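PDB 5I0G: glycoside hydrolase family 31 from Trueperella pyogenes, which degrades cycloalternan, a cyclic oligosaccharide of glucose, and is held here with that sugar bound in its pocket. Local coordinates for residues L491-Y496 / S515-T520; I385-P390 / W429-A434; E198-Q203 / A530-S535. The protein carries 1 engineered substitution. All blocks are in the same frame, centred on the assembly; numbering follows the deposited sequence.

Contact 1. Residues L491-Y496 / S515-T520; sequences LYPVNY and SRSGFT. With GLC (alpha-D-glucopyranose), chain B; GLC (alpha-D-glucopyranose), chain C.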
loop_
_atom_site.group_PDB
_atom_site.type_symbol
_atom_site.label_atom_id
_atom_site.label_comp_id
_atom_site.label_asym_id
_atom_site.label_seq_id
_atom_site.Cartn_x
_atom_site.Cartn_y
_atom_site.Cartn_z
ATOM N N LEU A 491 0.427 11.123 -3.310
ATOM C CA LEU A 491 1.682 11.206 -4.030
ATOM C C LEU A 491 2.879 10.877 -3.123
ATOM O O LEU A 491 3.924 10.461 -3.616
ATOM C CB LEU A 491 1.832 12.613 -4.625
ATOM C CG LEU A 491 2.985 12.856 -5.615
ATOM C CD1 LEU A 491 2.857 11.972 -6.869
ATOM C CD2 LEU A 491 3.025 14.326 -6.009
ATOM N N TYR A 492 2.712 11.052 -1.806
ATOM C CA TYR A 492 3.804 10.919 -0.846
ATOM C C TYR A 492 4.648 9.645 -1.022
ATOM O O TYR A 492 5.863 9.749 -1.088
ATOM C CB TYR A 492 3.307 11.005 0.604
ATOM C CG TYR A 492 4.447 11.220 1.554
ATOM C CD1 TYR A 492 5.204 10.151 2.022
ATOM C CD2 TYR A 492 4.823 12.509 1.938
ATOM C CE1 TYR A 492 6.287 10.354 2.857
ATOM C CE2 TYR A 492 5.904 12.719 2.786
ATOM C CZ TYR A 492 6.626 11.644 3.246
ATOM O OH TYR A 492 7.691 11.834 4.096
ATOM N N PRO A 493 4.018 8.450 -1.082
ATOM C CA PRO A 493 4.848 7.246 -1.255
ATOM C C PRO A 493 5.699 7.211 -2.538
ATOM O O PRO A 493 6.773 6.624 -2.520
ATOM C CB PRO A 493 3.829 6.096 -1.227
ATOM C CG PRO A 493 2.493 6.713 -1.375
ATOM C CD PRO A 493 2.612 8.098 -0.822
ATOM N N VAL A 494 5.253 7.866 -3.604
ATOM C CA VAL A 494 6.038 7.952 -4.835
ATOM C C VAL A 494 7.310 8.779 -4.586
ATOM O O VAL A 494 8.407 8.338 -4.917
ATOM C CB VAL A 494 5.250 8.577 -6.010
ATOM C CG1 VAL A 494 6.057 8.460 -7.319
ATOM C CG2 VAL A 494 3.881 7.911 -6.173
ATOM N N ASN A 495 7.160 9.962 -3.994
ATOM C CA ASN A 495 8.298 10.817 -3.662
ATOM C C ASN A 495 9.275 10.161 -2.681
ATOM O O ASN A 495 10.516 10.353 -2.767
ATOM C CB ASN A 495 7.800 12.154 -3.092
ATOM C CG ASN A 495 7.225 13.072 -4.158
ATOM O OD1 ASN A 495 6.231 13.770 -3.946
ATOM N ND2 ASN A 495 7.860 13.089 -5.305
ATOM N N TYR A 496 8.713 9.378 -1.763
ATOM C CA TYR A 496 9.489 8.647 -0.770
ATOM C C TYR A 496 10.385 7.558 -1.380
ATOM O O TYR A 496 11.595 7.512 -1.119
ATOM C CB TYR A 496 8.500 8.085 0.248
ATOM C CG TYR A 496 8.996 7.086 1.241
ATOM C CD1 TYR A 496 10.235 7.225 1.890
ATOM C CD2 TYR A 496 8.179 6.012 1.599
ATOM C CE1 TYR A 496 10.644 6.281 2.843
ATOM C CE2 TYR A 496 8.580 5.082 2.537
ATOM C CZ TYR A 496 9.810 5.214 3.161
ATOM O OH TYR A 496 10.195 4.282 4.103
ATOM N N SER A 515 9.064 -1.394 -1.248
ATOM C CA SER A 515 7.997 -0.578 -0.636
ATOM C C SER A 515 6.686 -1.325 -0.652
ATOM O O SER A 515 6.500 -2.236 -1.442
ATOM C CB SER A 515 7.788 0.748 -1.409
ATOM O OG SER A 515 8.984 1.459 -1.655
ATOM N N ARG A 516 5.754 -0.927 0.204
ATOM C CA ARG A 516 4.403 -1.483 0.183
ATOM C C ARG A 516 3.375 -0.519 -0.403
ATOM O O ARG A 516 2.377 -0.967 -0.988
ATOM C CB ARG A 516 3.968 -1.932 1.581
ATOM C CG ARG A 516 3.803 -0.798 2.575
ATOM C CD ARG A 516 3.496 -1.283 3.963
ATOM N NE ARG A 516 2.965 -0.194 4.780
ATOM C CZ ARG A 516 2.861 -0.208 6.106
ATOM N NH1 ARG A 516 3.303 -1.228 6.830
ATOM N NH2 ARG A 516 2.330 0.829 6.720
ATOM N N SER A 517 3.585 0.791 -0.231
ATOM C CA SER A 517 2.613 1.778 -0.701
ATOM C C SER A 517 3.083 2.550 -1.912
ATOM O O SER A 517 4.273 2.682 -2.191
ATOM C CB SER A 517 2.154 2.723 0.419
ATOM O OG SER A 517 3.199 3.569 0.866
ATOM N N GLY A 518 2.104 3.054 -2.646
ATOM C CA GLY A 518 2.383 3.741 -3.873
ATOM C C GLY A 518 1.166 4.363 -4.484
ATOM O O GLY A 518 0.082 4.394 -3.874
ATOM N N PHE A 519 1.381 4.889 -5.678
ATOM C CA PHE A 519 0.348 5.528 -6.463
ATOM C C PHE A 519 0.870 5.628 -7.915
ATOM O O PHE A 519 1.957 5.126 -8.199
ATOM C CB PHE A 519 0.031 6.906 -5.877
ATOM C CG PHE A 519 -1.344 7.405 -6.198
ATOM C CD1 PHE A 519 -2.446 6.860 -5.577
ATOM C CD2 PHE A 519 -1.534 8.433 -7.111
ATOM C CE1 PHE A 519 -3.726 7.314 -5.860
ATOM C CE2 PHE A 519 -2.802 8.888 -7.416
ATOM C CZ PHE A 519 -3.903 8.334 -6.784
ATOM N N THR A 520 0.096 6.237 -8.825
ATOM C CA THR A 520 0.597 6.605 -10.158
ATOM C C THR A 520 2.008 7.188 -10.088
ATOM O O THR A 520 2.262 8.115 -9.313
ATOM C CB THR A 520 -0.324 7.637 -10.827
ATOM O OG1 THR A 520 -1.688 7.252 -10.633
ATOM C CG2 THR A 520 -0.032 7.750 -12.333
HETATM C C1 GLC B . 2.920 -3.158 13.611
HETATM C C2 GLC B . 3.472 -3.899 12.393
HETATM C C3 GLC B . 3.778 -2.941 11.235
HETATM C C4 GLC B . 2.506 -2.140 10.924
HETATM C C5 GLC B . 2.072 -1.416 12.197
HETATM C C6 GLC B . 0.913 -0.430 12.023
HETATM O O2 GLC B . 4.653 -4.629 12.756
HETATM O O3 GLC B . 4.223 -3.743 10.125
HETATM O O4 GLC B . 2.710 -1.195 9.874
HETATM O O5 GLC B . 1.777 -2.399 13.204
HETATM O O6 GLC B . -0.251 -1.046 11.475
HETATM C C1 GLC C . 5.192 -3.112 9.258
HETATM C C2 GLC C . 5.417 -3.965 8.007
HETATM C C3 GLC C . 6.198 -5.224 8.351
HETATM C C4 GLC C . 7.458 -4.929 9.156
HETATM C C5 GLC C . 7.129 -4.037 10.341
HETATM C C6 GLC C . 8.385 -3.593 11.066
HETATM O O2 GLC C . 4.166 -4.347 7.404
HETATM O O3 GLC C . 6.576 -5.938 7.170
HETATM O O4 GLC C . 7.992 -6.161 9.641
HETATM O O5 GLC C . 6.428 -2.862 9.917
HETATM O O6 GLC C . 7.959 -3.112 12.336
HETATM O O HOH W 1 6.013 4.286 -4.349
#
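P493 on the helix side rests against S517 and G518 of the loop. Its CB touches S517 OG at 3.3 Å. Its CG sits over the G518 backbone, 3.9 Å from G518 CA. The next residue, V494, continues the contact. V494 CG2 meets T520 O at 3.5 Å and lies 4.0 Å from F519 CB. The branch is placed there by a chi1 of -172°, which sets CG1 anti to the backbone N and leaves CG2 for the loop. The helix and the loop share no direct hydrogen bond. A water spans them instead. It donates to S517 O at 3.2 Å and more weakly to P493 O.

The hydroxyl of S517 is engaged with G468 O, so its closeness to the proline ring is packing and not a polar contact. G518 is nearly fully extended, and its N and CA face the proline ring. The CB of F519 faces the helix, while its side chain also packs on P212 and P214.

R516 points from the same loop into the glycan pocket. Its chain is extended from CG to NE, and the sugars meet the guanidinium at its edge, near its plane. NH1 donates to O4 of GLC (chain B) at 3.1 Å in an almost straight bond (171°). Its bond to O2 of GLC (chain C) is weak. Salt bridges from NE to E470 and from NH1 to D467 hold the group and probably help fix its rotation.

In the fold, P493 and V494 belong to helix 485-506, and residues 516-520 follow barrel strand 513-515. S515 pairs through its backbone with L527 and W529 at strand 527-529. T520 packs against helix 273-284, and both F519 and T520 touch strand 212-219.

Contact 2. Residues I385-P390 / W429-A434; sequences ILWQIP and WWFPNA. With GLC (alpha-D-glucopyranose), chain B; GLC (alpha-D-glucopyranose), chain D; GLC (alpha-D-glucopyranose), chain C.
W430 NE1 donates to the ring oxygen O5 of GLC (chain D) at 2.9 Å, with an N-H...O angle of 149°. The acceptor lies at the indole edge, in its plane. Both faces of this indole are used as well. GLC (chain B) lies over one face, with its O4 3.3 Å above the plane and C6 3.5 Å from W430 CG. I389 comes up under the opposite face. Its CD1 is 3.2 Å from W430 CZ3, shorter than usual for two carbons, and the exact value is doubtful. A chi1 of -173° sends CG1 of I389 toward the 429-434 loop, and the turn at chi2 then lays CD1 against the ring face. F431 CE2 shares that face of W430 with I389 and lies 4.1 Å from I389 CG1. F431 CZ is near C1 of GLC (chain D).

W387 reaches W430 from the opposite direction. W387 CZ2 and W430 CZ2 are 3.8 Å apart, each at the edge of the other ring, so the two indoles abut and do not stack. W387 NE1 is hydrogen-bonded to D467 OD2, while C6 of GLC (chain C) packs 3.9 Å from that nitrogen. Just before W430 in the chain, W429 NE1 donates to O6 of GLC (chain B) at 3.0 Å in a fairly straight bond (164°).

Strand 383-388 belongs to the parallel barrel. W387 stands near its C-terminal end and I389 just beyond it. The 429-434 loop brings its aromatics against them. Aromatic rings lining a pocket at the C-terminal ends of the strands suit the carbohydrate site of a TIM-barrel glycoside hydrolase.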
loop_
_atom_site.group_PDB
_atom_site.type_symbol
_atom_site.label_atom_id
_atom_site.label_comp_id
_atom_site.label_asym_id
_atom_site.label_seq_id
_atom_site.Cartn_x
_atom_site.Cartn_y
_atom_site.Cartn_z
ATOM N N ILE A 385 19.849 -5.245 2.824
ATOM C CA ILE A 385 18.808 -4.208 2.741
ATOM C C ILE A 385 18.396 -3.792 4.164
ATOM O O ILE A 385 18.114 -4.641 5.006
ATOM C CB ILE A 385 17.540 -4.748 2.008
ATOM C CG1 ILE A 385 17.878 -5.311 0.619
ATOM C CG2 ILE A 385 16.439 -3.693 1.939
ATOM C CD1 ILE A 385 18.181 -4.284 -0.444
ATOM N N LEU A 386 18.319 -2.487 4.414
ATOM C CA LEU A 386 17.918 -1.983 5.715
ATOM C C LEU A 386 16.562 -1.307 5.650
ATOM O O LEU A 386 16.229 -0.597 4.700
ATOM C CB LEU A 386 18.963 -1.016 6.273
ATOM C CG LEU A 386 20.402 -1.531 6.459
ATOM C CD1 LEU A 386 21.268 -0.426 7.040
ATOM C CD2 LEU A 386 20.457 -2.763 7.345
ATOM N N TRP A 387 15.796 -1.515 6.711
ATOM C CA TRP A 387 14.455 -0.978 6.856
ATOM C C TRP A 387 14.455 0.503 7.185
ATOM O O TRP A 387 15.376 1.023 7.829
ATOM C CB TRP A 387 13.764 -1.762 7.958
ATOM C CG TRP A 387 12.310 -1.563 8.148
ATOM C CD1 TRP A 387 11.323 -2.295 7.596
ATOM C CD2 TRP A 387 11.681 -0.636 9.039
ATOM N NE1 TRP A 387 10.105 -1.864 8.052
ATOM C CE2 TRP A 387 10.298 -0.843 8.940
ATOM C CE3 TRP A 387 12.157 0.366 9.887
ATOM C CZ2 TRP A 387 9.372 -0.099 9.662
ATOM C CZ3 TRP A 387 11.241 1.112 10.613
ATOM C CH2 TRP A 387 9.854 0.878 10.488
ATOM N N GLN A 388 13.412 1.178 6.723
ATOM C CA GLN A 388 13.240 2.624 6.897
ATOM C C GLN A 388 11.761 2.956 6.987
ATOM O O GLN A 388 10.894 2.178 6.517
ATOM C CB GLN A 388 13.811 3.418 5.708
ATOM C CG GLN A 388 15.318 3.428 5.587
ATOM C CD GLN A 388 15.995 4.323 6.605
ATOM O OE1 GLN A 388 16.137 5.522 6.392
ATOM N NE2 GLN A 388 16.426 3.742 7.706
ATOM N N ILE A 389 11.500 4.141 7.540
ATOM C CA ILE A 389 10.151 4.697 7.665
ATOM C C ILE A 389 10.276 6.205 7.349
ATOM O O ILE A 389 11.289 6.826 7.744
ATOM C CB ILE A 389 9.607 4.419 9.096
ATOM C CG1 ILE A 389 8.141 4.819 9.264
ATOM C CG2 ILE A 389 10.403 5.150 10.166
ATOM C CD1 ILE A 389 7.176 3.724 8.919
ATOM N N PRO A 390 9.272 6.818 6.660
ATOM C CA PRO A 390 9.374 8.266 6.392
ATOM C C PRO A 390 8.672 9.083 7.490
ATOM O O PRO A 390 7.722 9.793 7.217
ATOM C CB PRO A 390 8.650 8.407 5.040
ATOM C CG PRO A 390 7.573 7.372 5.113
ATOM C CD PRO A 390 8.030 6.284 6.073
ATOM N N TRP A 429 -2.194 5.639 13.803
ATOM C CA TRP A 429 -1.973 4.746 14.947
ATOM C C TRP A 429 -0.503 4.244 14.992
ATOM O O TRP A 429 -0.021 3.851 16.044
ATOM C CB TRP A 429 -2.988 3.563 14.924
ATOM C CG TRP A 429 -2.874 2.714 13.692
ATOM C CD1 TRP A 429 -2.012 1.666 13.499
ATOM C CD2 TRP A 429 -3.577 2.889 12.448
ATOM N NE1 TRP A 429 -2.155 1.168 12.227
ATOM C CE2 TRP A 429 -3.100 1.899 11.557
ATOM C CE3 TRP A 429 -4.561 3.782 12.001
ATOM C CZ2 TRP A 429 -3.573 1.772 10.239
ATOM C CZ3 TRP A 429 -5.041 3.648 10.685
ATOM C CH2 TRP A 429 -4.544 2.641 9.824
ATOM N N TRP A 430 0.193 4.255 13.852
ATOM C CA TRP A 430 1.595 3.839 13.784
ATOM C C TRP A 430 2.562 5.027 13.911
ATOM O O TRP A 430 2.544 5.933 13.070
ATOM C CB TRP A 430 1.837 3.117 12.466
ATOM C CG TRP A 430 3.059 2.285 12.434
ATOM C CD1 TRP A 430 3.657 1.658 13.490
ATOM C CD2 TRP A 430 3.819 1.929 11.275
ATOM N NE1 TRP A 430 4.746 0.945 13.058
ATOM C CE2 TRP A 430 4.869 1.091 11.704
ATOM C CE3 TRP A 430 3.712 2.234 9.919
ATOM C CZ2 TRP A 430 5.810 0.555 10.829
ATOM C CZ3 TRP A 430 4.649 1.708 9.046
ATOM C CH2 TRP A 430 5.685 0.865 9.506
ATOM N N PHE A 431 3.404 5.007 14.956
ATOM C CA PHE A 431 4.243 6.146 15.336
ATOM C C PHE A 431 3.370 7.403 15.434
ATOM O O PHE A 431 3.528 8.348 14.641
ATOM C CB PHE A 431 5.383 6.358 14.331
ATOM C CG PHE A 431 6.340 5.196 14.231
ATOM C CD1 PHE A 431 7.177 4.870 15.308
ATOM C CD2 PHE A 431 6.432 4.456 13.077
ATOM C CE1 PHE A 431 8.078 3.813 15.220
ATOM C CE2 PHE A 431 7.326 3.400 12.986
ATOM C CZ PHE A 431 8.154 3.083 14.049
ATOM N N PRO A 432 2.416 7.407 16.385
ATOM C CA PRO A 432 1.533 8.571 16.487
ATOM C C PRO A 432 2.334 9.831 16.869
ATOM O O PRO A 432 3.356 9.724 17.545
ATOM C CB PRO A 432 0.529 8.165 17.570
ATOM C CG PRO A 432 1.253 7.151 18.402
ATOM C CD PRO A 432 2.246 6.467 17.508
ATOM N N ASN A 433 1.902 10.984 16.350
ATOM C CA ASN A 433 2.508 12.311 16.609
ATOM C C ASN A 433 3.901 12.547 16.029
ATOM O O ASN A 433 4.489 13.600 16.262
ATOM C CB ASN A 433 2.467 12.671 18.119
ATOM C CG ASN A 433 1.035 12.732 18.663
ATOM O OD1 ASN A 433 0.632 11.919 19.501
ATOM N ND2 ASN A 433 0.255 13.674 18.166
ATOM N N ALA A 434 4.416 11.612 15.234
ATOM C CA ALA A 434 5.731 11.783 14.616
ATOM C C ALA A 434 5.700 12.886 13.552
ATOM O O ALA A 434 4.646 13.173 12.952
ATOM C CB ALA A 434 6.218 10.469 14.009
HETATM C C1 GLC B . 2.920 -3.158 13.611
HETATM C C2 GLC B . 3.472 -3.899 12.393
HETATM C C3 GLC B . 3.778 -2.941 11.235
HETATM C C4 GLC B . 2.506 -2.140 10.924
HETATM C C5 GLC B . 2.072 -1.416 12.197
HETATM C C6 GLC B . 0.913 -0.430 12.023
HETATM O O2 GLC B . 4.653 -4.629 12.756
HETATM O O3 GLC B . 4.223 -3.743 10.125
HETATM O O4 GLC B . 2.710 -1.195 9.874
HETATM O O5 GLC B . 1.777 -2.399 13.204
HETATM O O6 GLC B . -0.251 -1.046 11.475
HETATM C C1 GLC D . 6.966 -0.145 16.010
HETATM C C2 GLC D . 6.772 0.483 17.385
HETATM C C3 GLC D . 5.883 -0.402 18.252
HETATM C C4 GLC D . 4.568 -0.687 17.539
HETATM C C5 GLC D . 4.864 -1.369 16.215
HETATM C C6 GLC D . 3.602 -1.711 15.421
HETATM O O2 GLC D . 8.043 0.698 18.018
HETATM O O3 GLC D . 5.604 0.252 19.490
HETATM O O4 GLC D . 3.755 -1.514 18.366
HETATM O O5 GLC D . 5.701 -0.503 15.430
HETATM O O6 GLC D . 3.977 -2.355 14.185
HETATM C C1 GLC C . 5.192 -3.112 9.258
HETATM C C2 GLC C . 5.417 -3.965 8.007
HETATM C C3 GLC C . 6.198 -5.224 8.351
HETATM C C4 GLC C . 7.458 -4.929 9.156
HETATM C C5 GLC C . 7.129 -4.037 10.341
HETATM C C6 GLC C . 8.385 -3.593 11.066
HETATM O O2 GLC C . 4.166 -4.347 7.404
HETATM O O3 GLC C . 6.576 -5.938 7.170
HETATM O O4 GLC C . 7.992 -6.161 9.641
HETATM O O5 GLC C . 6.428 -2.862 9.917
HETATM O O6 GLC C . 7.959 -3.112 12.336
#

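Contact 3. Residues E198-Q203 / A530-S535; sequences EQYKAQ and AGAEDS. Engineered in segment 530-535: A532 (natural residue Asp). With GLC (alpha-D-glucopyranose), chain B.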
loop_
_atom_site.group_PDB
_atom_site.type_symbol
_atom_site.label_atom_id
_atom_site.label_comp_id
_atom_site.label_asym_id
_atom_site.label_seq_id
_atom_site.Cartn_x
_atom_site.Cartn_y
_atom_site.Cartn_z
ATOM N N GLU A 198 -3.199 2.409 4.862
ATOM C CA GLU A 198 -2.681 1.209 5.477
ATOM C C GLU A 198 -3.831 0.380 6.047
ATOM O O GLU A 198 -4.333 0.663 7.132
ATOM C CB GLU A 198 -1.668 1.498 6.587
ATOM C CG GLU A 198 -0.992 0.192 7.017
ATOM C CD GLU A 198 -0.369 0.192 8.395
ATOM O OE1 GLU A 198 -0.085 1.285 8.945
ATOM O OE2 GLU A 198 -0.137 -0.937 8.903
ATOM N N GLN A 199 -4.224 -0.655 5.321
ATOM C CA GLN A 199 -5.113 -1.663 5.851
ATOM C C GLN A 199 -4.227 -2.767 6.431
ATOM O O GLN A 199 -3.620 -3.538 5.688
ATOM C CB GLN A 199 -6.057 -2.177 4.754
ATOM C CG GLN A 199 -7.026 -3.259 5.203
ATOM C CD GLN A 199 -7.818 -2.901 6.448
ATOM O OE1 GLN A 199 -8.538 -1.902 6.479
ATOM N NE2 GLN A 199 -7.701 -3.720 7.473
ATOM N N TYR A 200 -4.113 -2.808 7.760
ATOM C CA TYR A 200 -3.251 -3.775 8.407
ATOM C C TYR A 200 -3.950 -5.151 8.421
ATOM O O TYR A 200 -4.768 -5.448 9.292
ATOM C CB TYR A 200 -2.852 -3.318 9.809
ATOM C CG TYR A 200 -1.982 -4.315 10.538
ATOM C CD1 TYR A 200 -0.711 -4.633 10.070
ATOM C CD2 TYR A 200 -2.434 -4.953 11.682
ATOM C CE1 TYR A 200 0.094 -5.556 10.734
ATOM C CE2 TYR A 200 -1.640 -5.867 12.366
ATOM C CZ TYR A 200 -0.378 -6.160 11.889
ATOM O OH TYR A 200 0.386 -7.077 12.555
ATOM N N LYS A 201 -3.608 -5.954 7.415
ATOM C CA LYS A 201 -4.124 -7.312 7.196
ATOM C C LYS A 201 -5.524 -7.303 6.622
ATOM O O LYS A 201 -6.191 -6.265 6.600
ATOM C CB LYS A 201 -3.991 -8.208 8.436
ATOM C CG LYS A 201 -2.567 -8.186 9.000
ATOM C CD LYS A 201 -2.262 -9.344 9.924
ATOM C CE LYS A 201 -2.795 -9.106 11.321
ATOM N NZ LYS A 201 -2.580 -10.292 12.186
ATOM N N ALA A 202 -5.936 -8.461 6.108
ATOM C CA ALA A 202 -7.246 -8.639 5.468
ATOM C C ALA A 202 -7.600 -7.530 4.454
ATOM O O ALA A 202 -8.690 -6.940 4.503
ATOM C CB ALA A 202 -8.321 -8.734 6.547
ATOM N N GLN A 203 -6.697 -7.250 3.523
ATOM C CA GLN A 203 -6.946 -6.164 2.570
ATOM C C GLN A 203 -8.117 -6.520 1.654
ATOM O O GLN A 203 -8.901 -5.650 1.301
ATOM C CB GLN A 203 -5.698 -5.818 1.751
ATOM C CG GLN A 203 -4.515 -5.278 2.573
ATOM C CD GLN A 203 -3.691 -6.369 3.254
ATOM O OE1 GLN A 203 -3.891 -7.567 3.029
ATOM N NE2 GLN A 203 -2.766 -5.955 4.093
ATOM N N ALA A 530 3.338 -7.068 -1.124
ATOM C CA ALA A 530 1.900 -6.995 -0.894
ATOM C C ALA A 530 1.457 -6.558 0.508
ATOM O O ALA A 530 0.261 -6.431 0.756
ATOM C CB ALA A 530 1.263 -8.344 -1.222
ATOM N N GLY A 531 2.398 -6.344 1.419
ATOM C CA GLY A 531 2.085 -5.838 2.750
ATOM C C GLY A 531 1.851 -6.935 3.760
ATOM O O GLY A 531 2.333 -8.045 3.605
ATOM N N ALA A 532 1.087 -6.615 4.792
ATOM C CA ALA A 532 0.967 -7.470 5.958
ATOM C C ALA A 532 -0.242 -8.390 5.829
ATOM O O ALA A 532 -1.339 -7.924 5.508
ATOM C CB ALA A 532 0.843 -6.611 7.208
ATOM N N GLU A 533 -0.038 -9.682 6.084
ATOM C CA GLU A 533 -1.145 -10.645 6.184
ATOM C C GLU A 533 -0.897 -11.754 7.199
ATOM O O GLU A 533 0.232 -11.995 7.638
ATOM C CB GLU A 533 -1.451 -11.284 4.822
ATOM C CG GLU A 533 -2.630 -10.659 4.066
ATOM C CD GLU A 533 -4.005 -10.962 4.656
ATOM O OE1 GLU A 533 -4.163 -11.168 5.889
ATOM O OE2 GLU A 533 -4.975 -10.981 3.864
ATOM N N ASP A 534 -1.977 -12.427 7.560
ATOM C CA ASP A 534 -1.905 -13.654 8.350
ATOM C C ASP A 534 -1.458 -14.828 7.491
ATOM O O ASP A 534 -1.422 -14.745 6.259
ATOM C CB ASP A 534 -3.260 -13.971 8.995
ATOM C CG ASP A 534 -3.645 -12.967 10.081
ATOM O OD1 ASP A 534 -2.789 -12.573 10.902
ATOM O OD2 ASP A 534 -4.818 -12.562 10.113
ATOM N N SER A 535 -1.119 -15.918 8.170
ATOM C CA SER A 535 -0.693 -17.164 7.523
ATOM C C SER A 535 -1.898 -18.084 7.262
ATOM O O SER A 535 -2.067 -19.120 7.916
ATOM C CB SER A 535 0.389 -17.848 8.362
ATOM O OG SER A 535 1.628 -17.126 8.256
HETATM C C1 GLC B . 2.920 -3.158 13.611
HETATM C C2 GLC B . 3.472 -3.899 12.393
HETATM C C3 GLC B . 3.778 -2.941 11.235
HETATM C C4 GLC B . 2.506 -2.140 10.924
HETATM C C5 GLC B . 2.072 -1.416 12.197
HETATM C C6 GLC B . 0.913 -0.430 12.023
HETATM O O2 GLC B . 4.653 -4.629 12.756
HETATM O O3 GLC B . 4.223 -3.743 10.125
HETATM O O4 GLC B . 2.710 -1.195 9.874
HETATM O O5 GLC B . 1.777 -2.399 13.204
HETATM O O6 GLC B . -0.251 -1.046 11.475
HETATM O O HOH W 2 -6.014 -9.572 1.765
HETATM O O HOH W 3 -1.039 -8.546 2.080
#
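The glycan pocket is walled here by two loops, and the side chains of Y200 and the engineered A532 meet in that wall. Y200 CE1 lies 3.8 Å from A532 CB. K201 CG sits over the centre of one face of the tyrosine ring, and O5 of GLC (chain B) is over the other. Y200 OH is held by E593.

A532 O is the main acceptor between the loops. Q203 NE2 donates to it at 2.8 Å, almost straight (173°) and in its own amide plane. K201 CA adds a CH...O contact at 3.3 Å. K201 then bends at chi3 (-81°), and its NZ forms a salt bridge with D534 OD1 at 2.6 Å, on the syn side. E533 OE1 accepts D534 N at 3.0 Å and, weakly, A202 N. A water donates to both E533 OE2 and Q203 OE1. On the sugar side, E198 OE2 accepts both O6 (2.6 Å) and O4 (3.0 Å) of GLC (chain B).

Residues 198-203 lead from strand 191-194, an outer strand of a six-stranded antiparallel sheet, to helix 203-206. Residues 530-535 join barrel strand 527-529 to helix 537-551.

All three contacts border one glycan pocket, and GLC (chain B) touches each of them. GLC (chain C) is shared by contacts 1 and 2. The centres of contacts 1 and 2 are about 14 Å apart, and contact 3 is about 17 Å from either. Direct atomic contacts bridge them. R516 NH2 of contact 1 packs 3.4 Å from W430 CZ3 of contact 2 and makes a long, weak ion pair with E198 OE1 of contact 3. W429 CH2 of contact 2 packs 3.3 Å from E198 O. Contacts 1 and 2 join parts of the barrel domain. Contact 3 brings in a much earlier part of the chain, so the pocket is built from distant sequence regions.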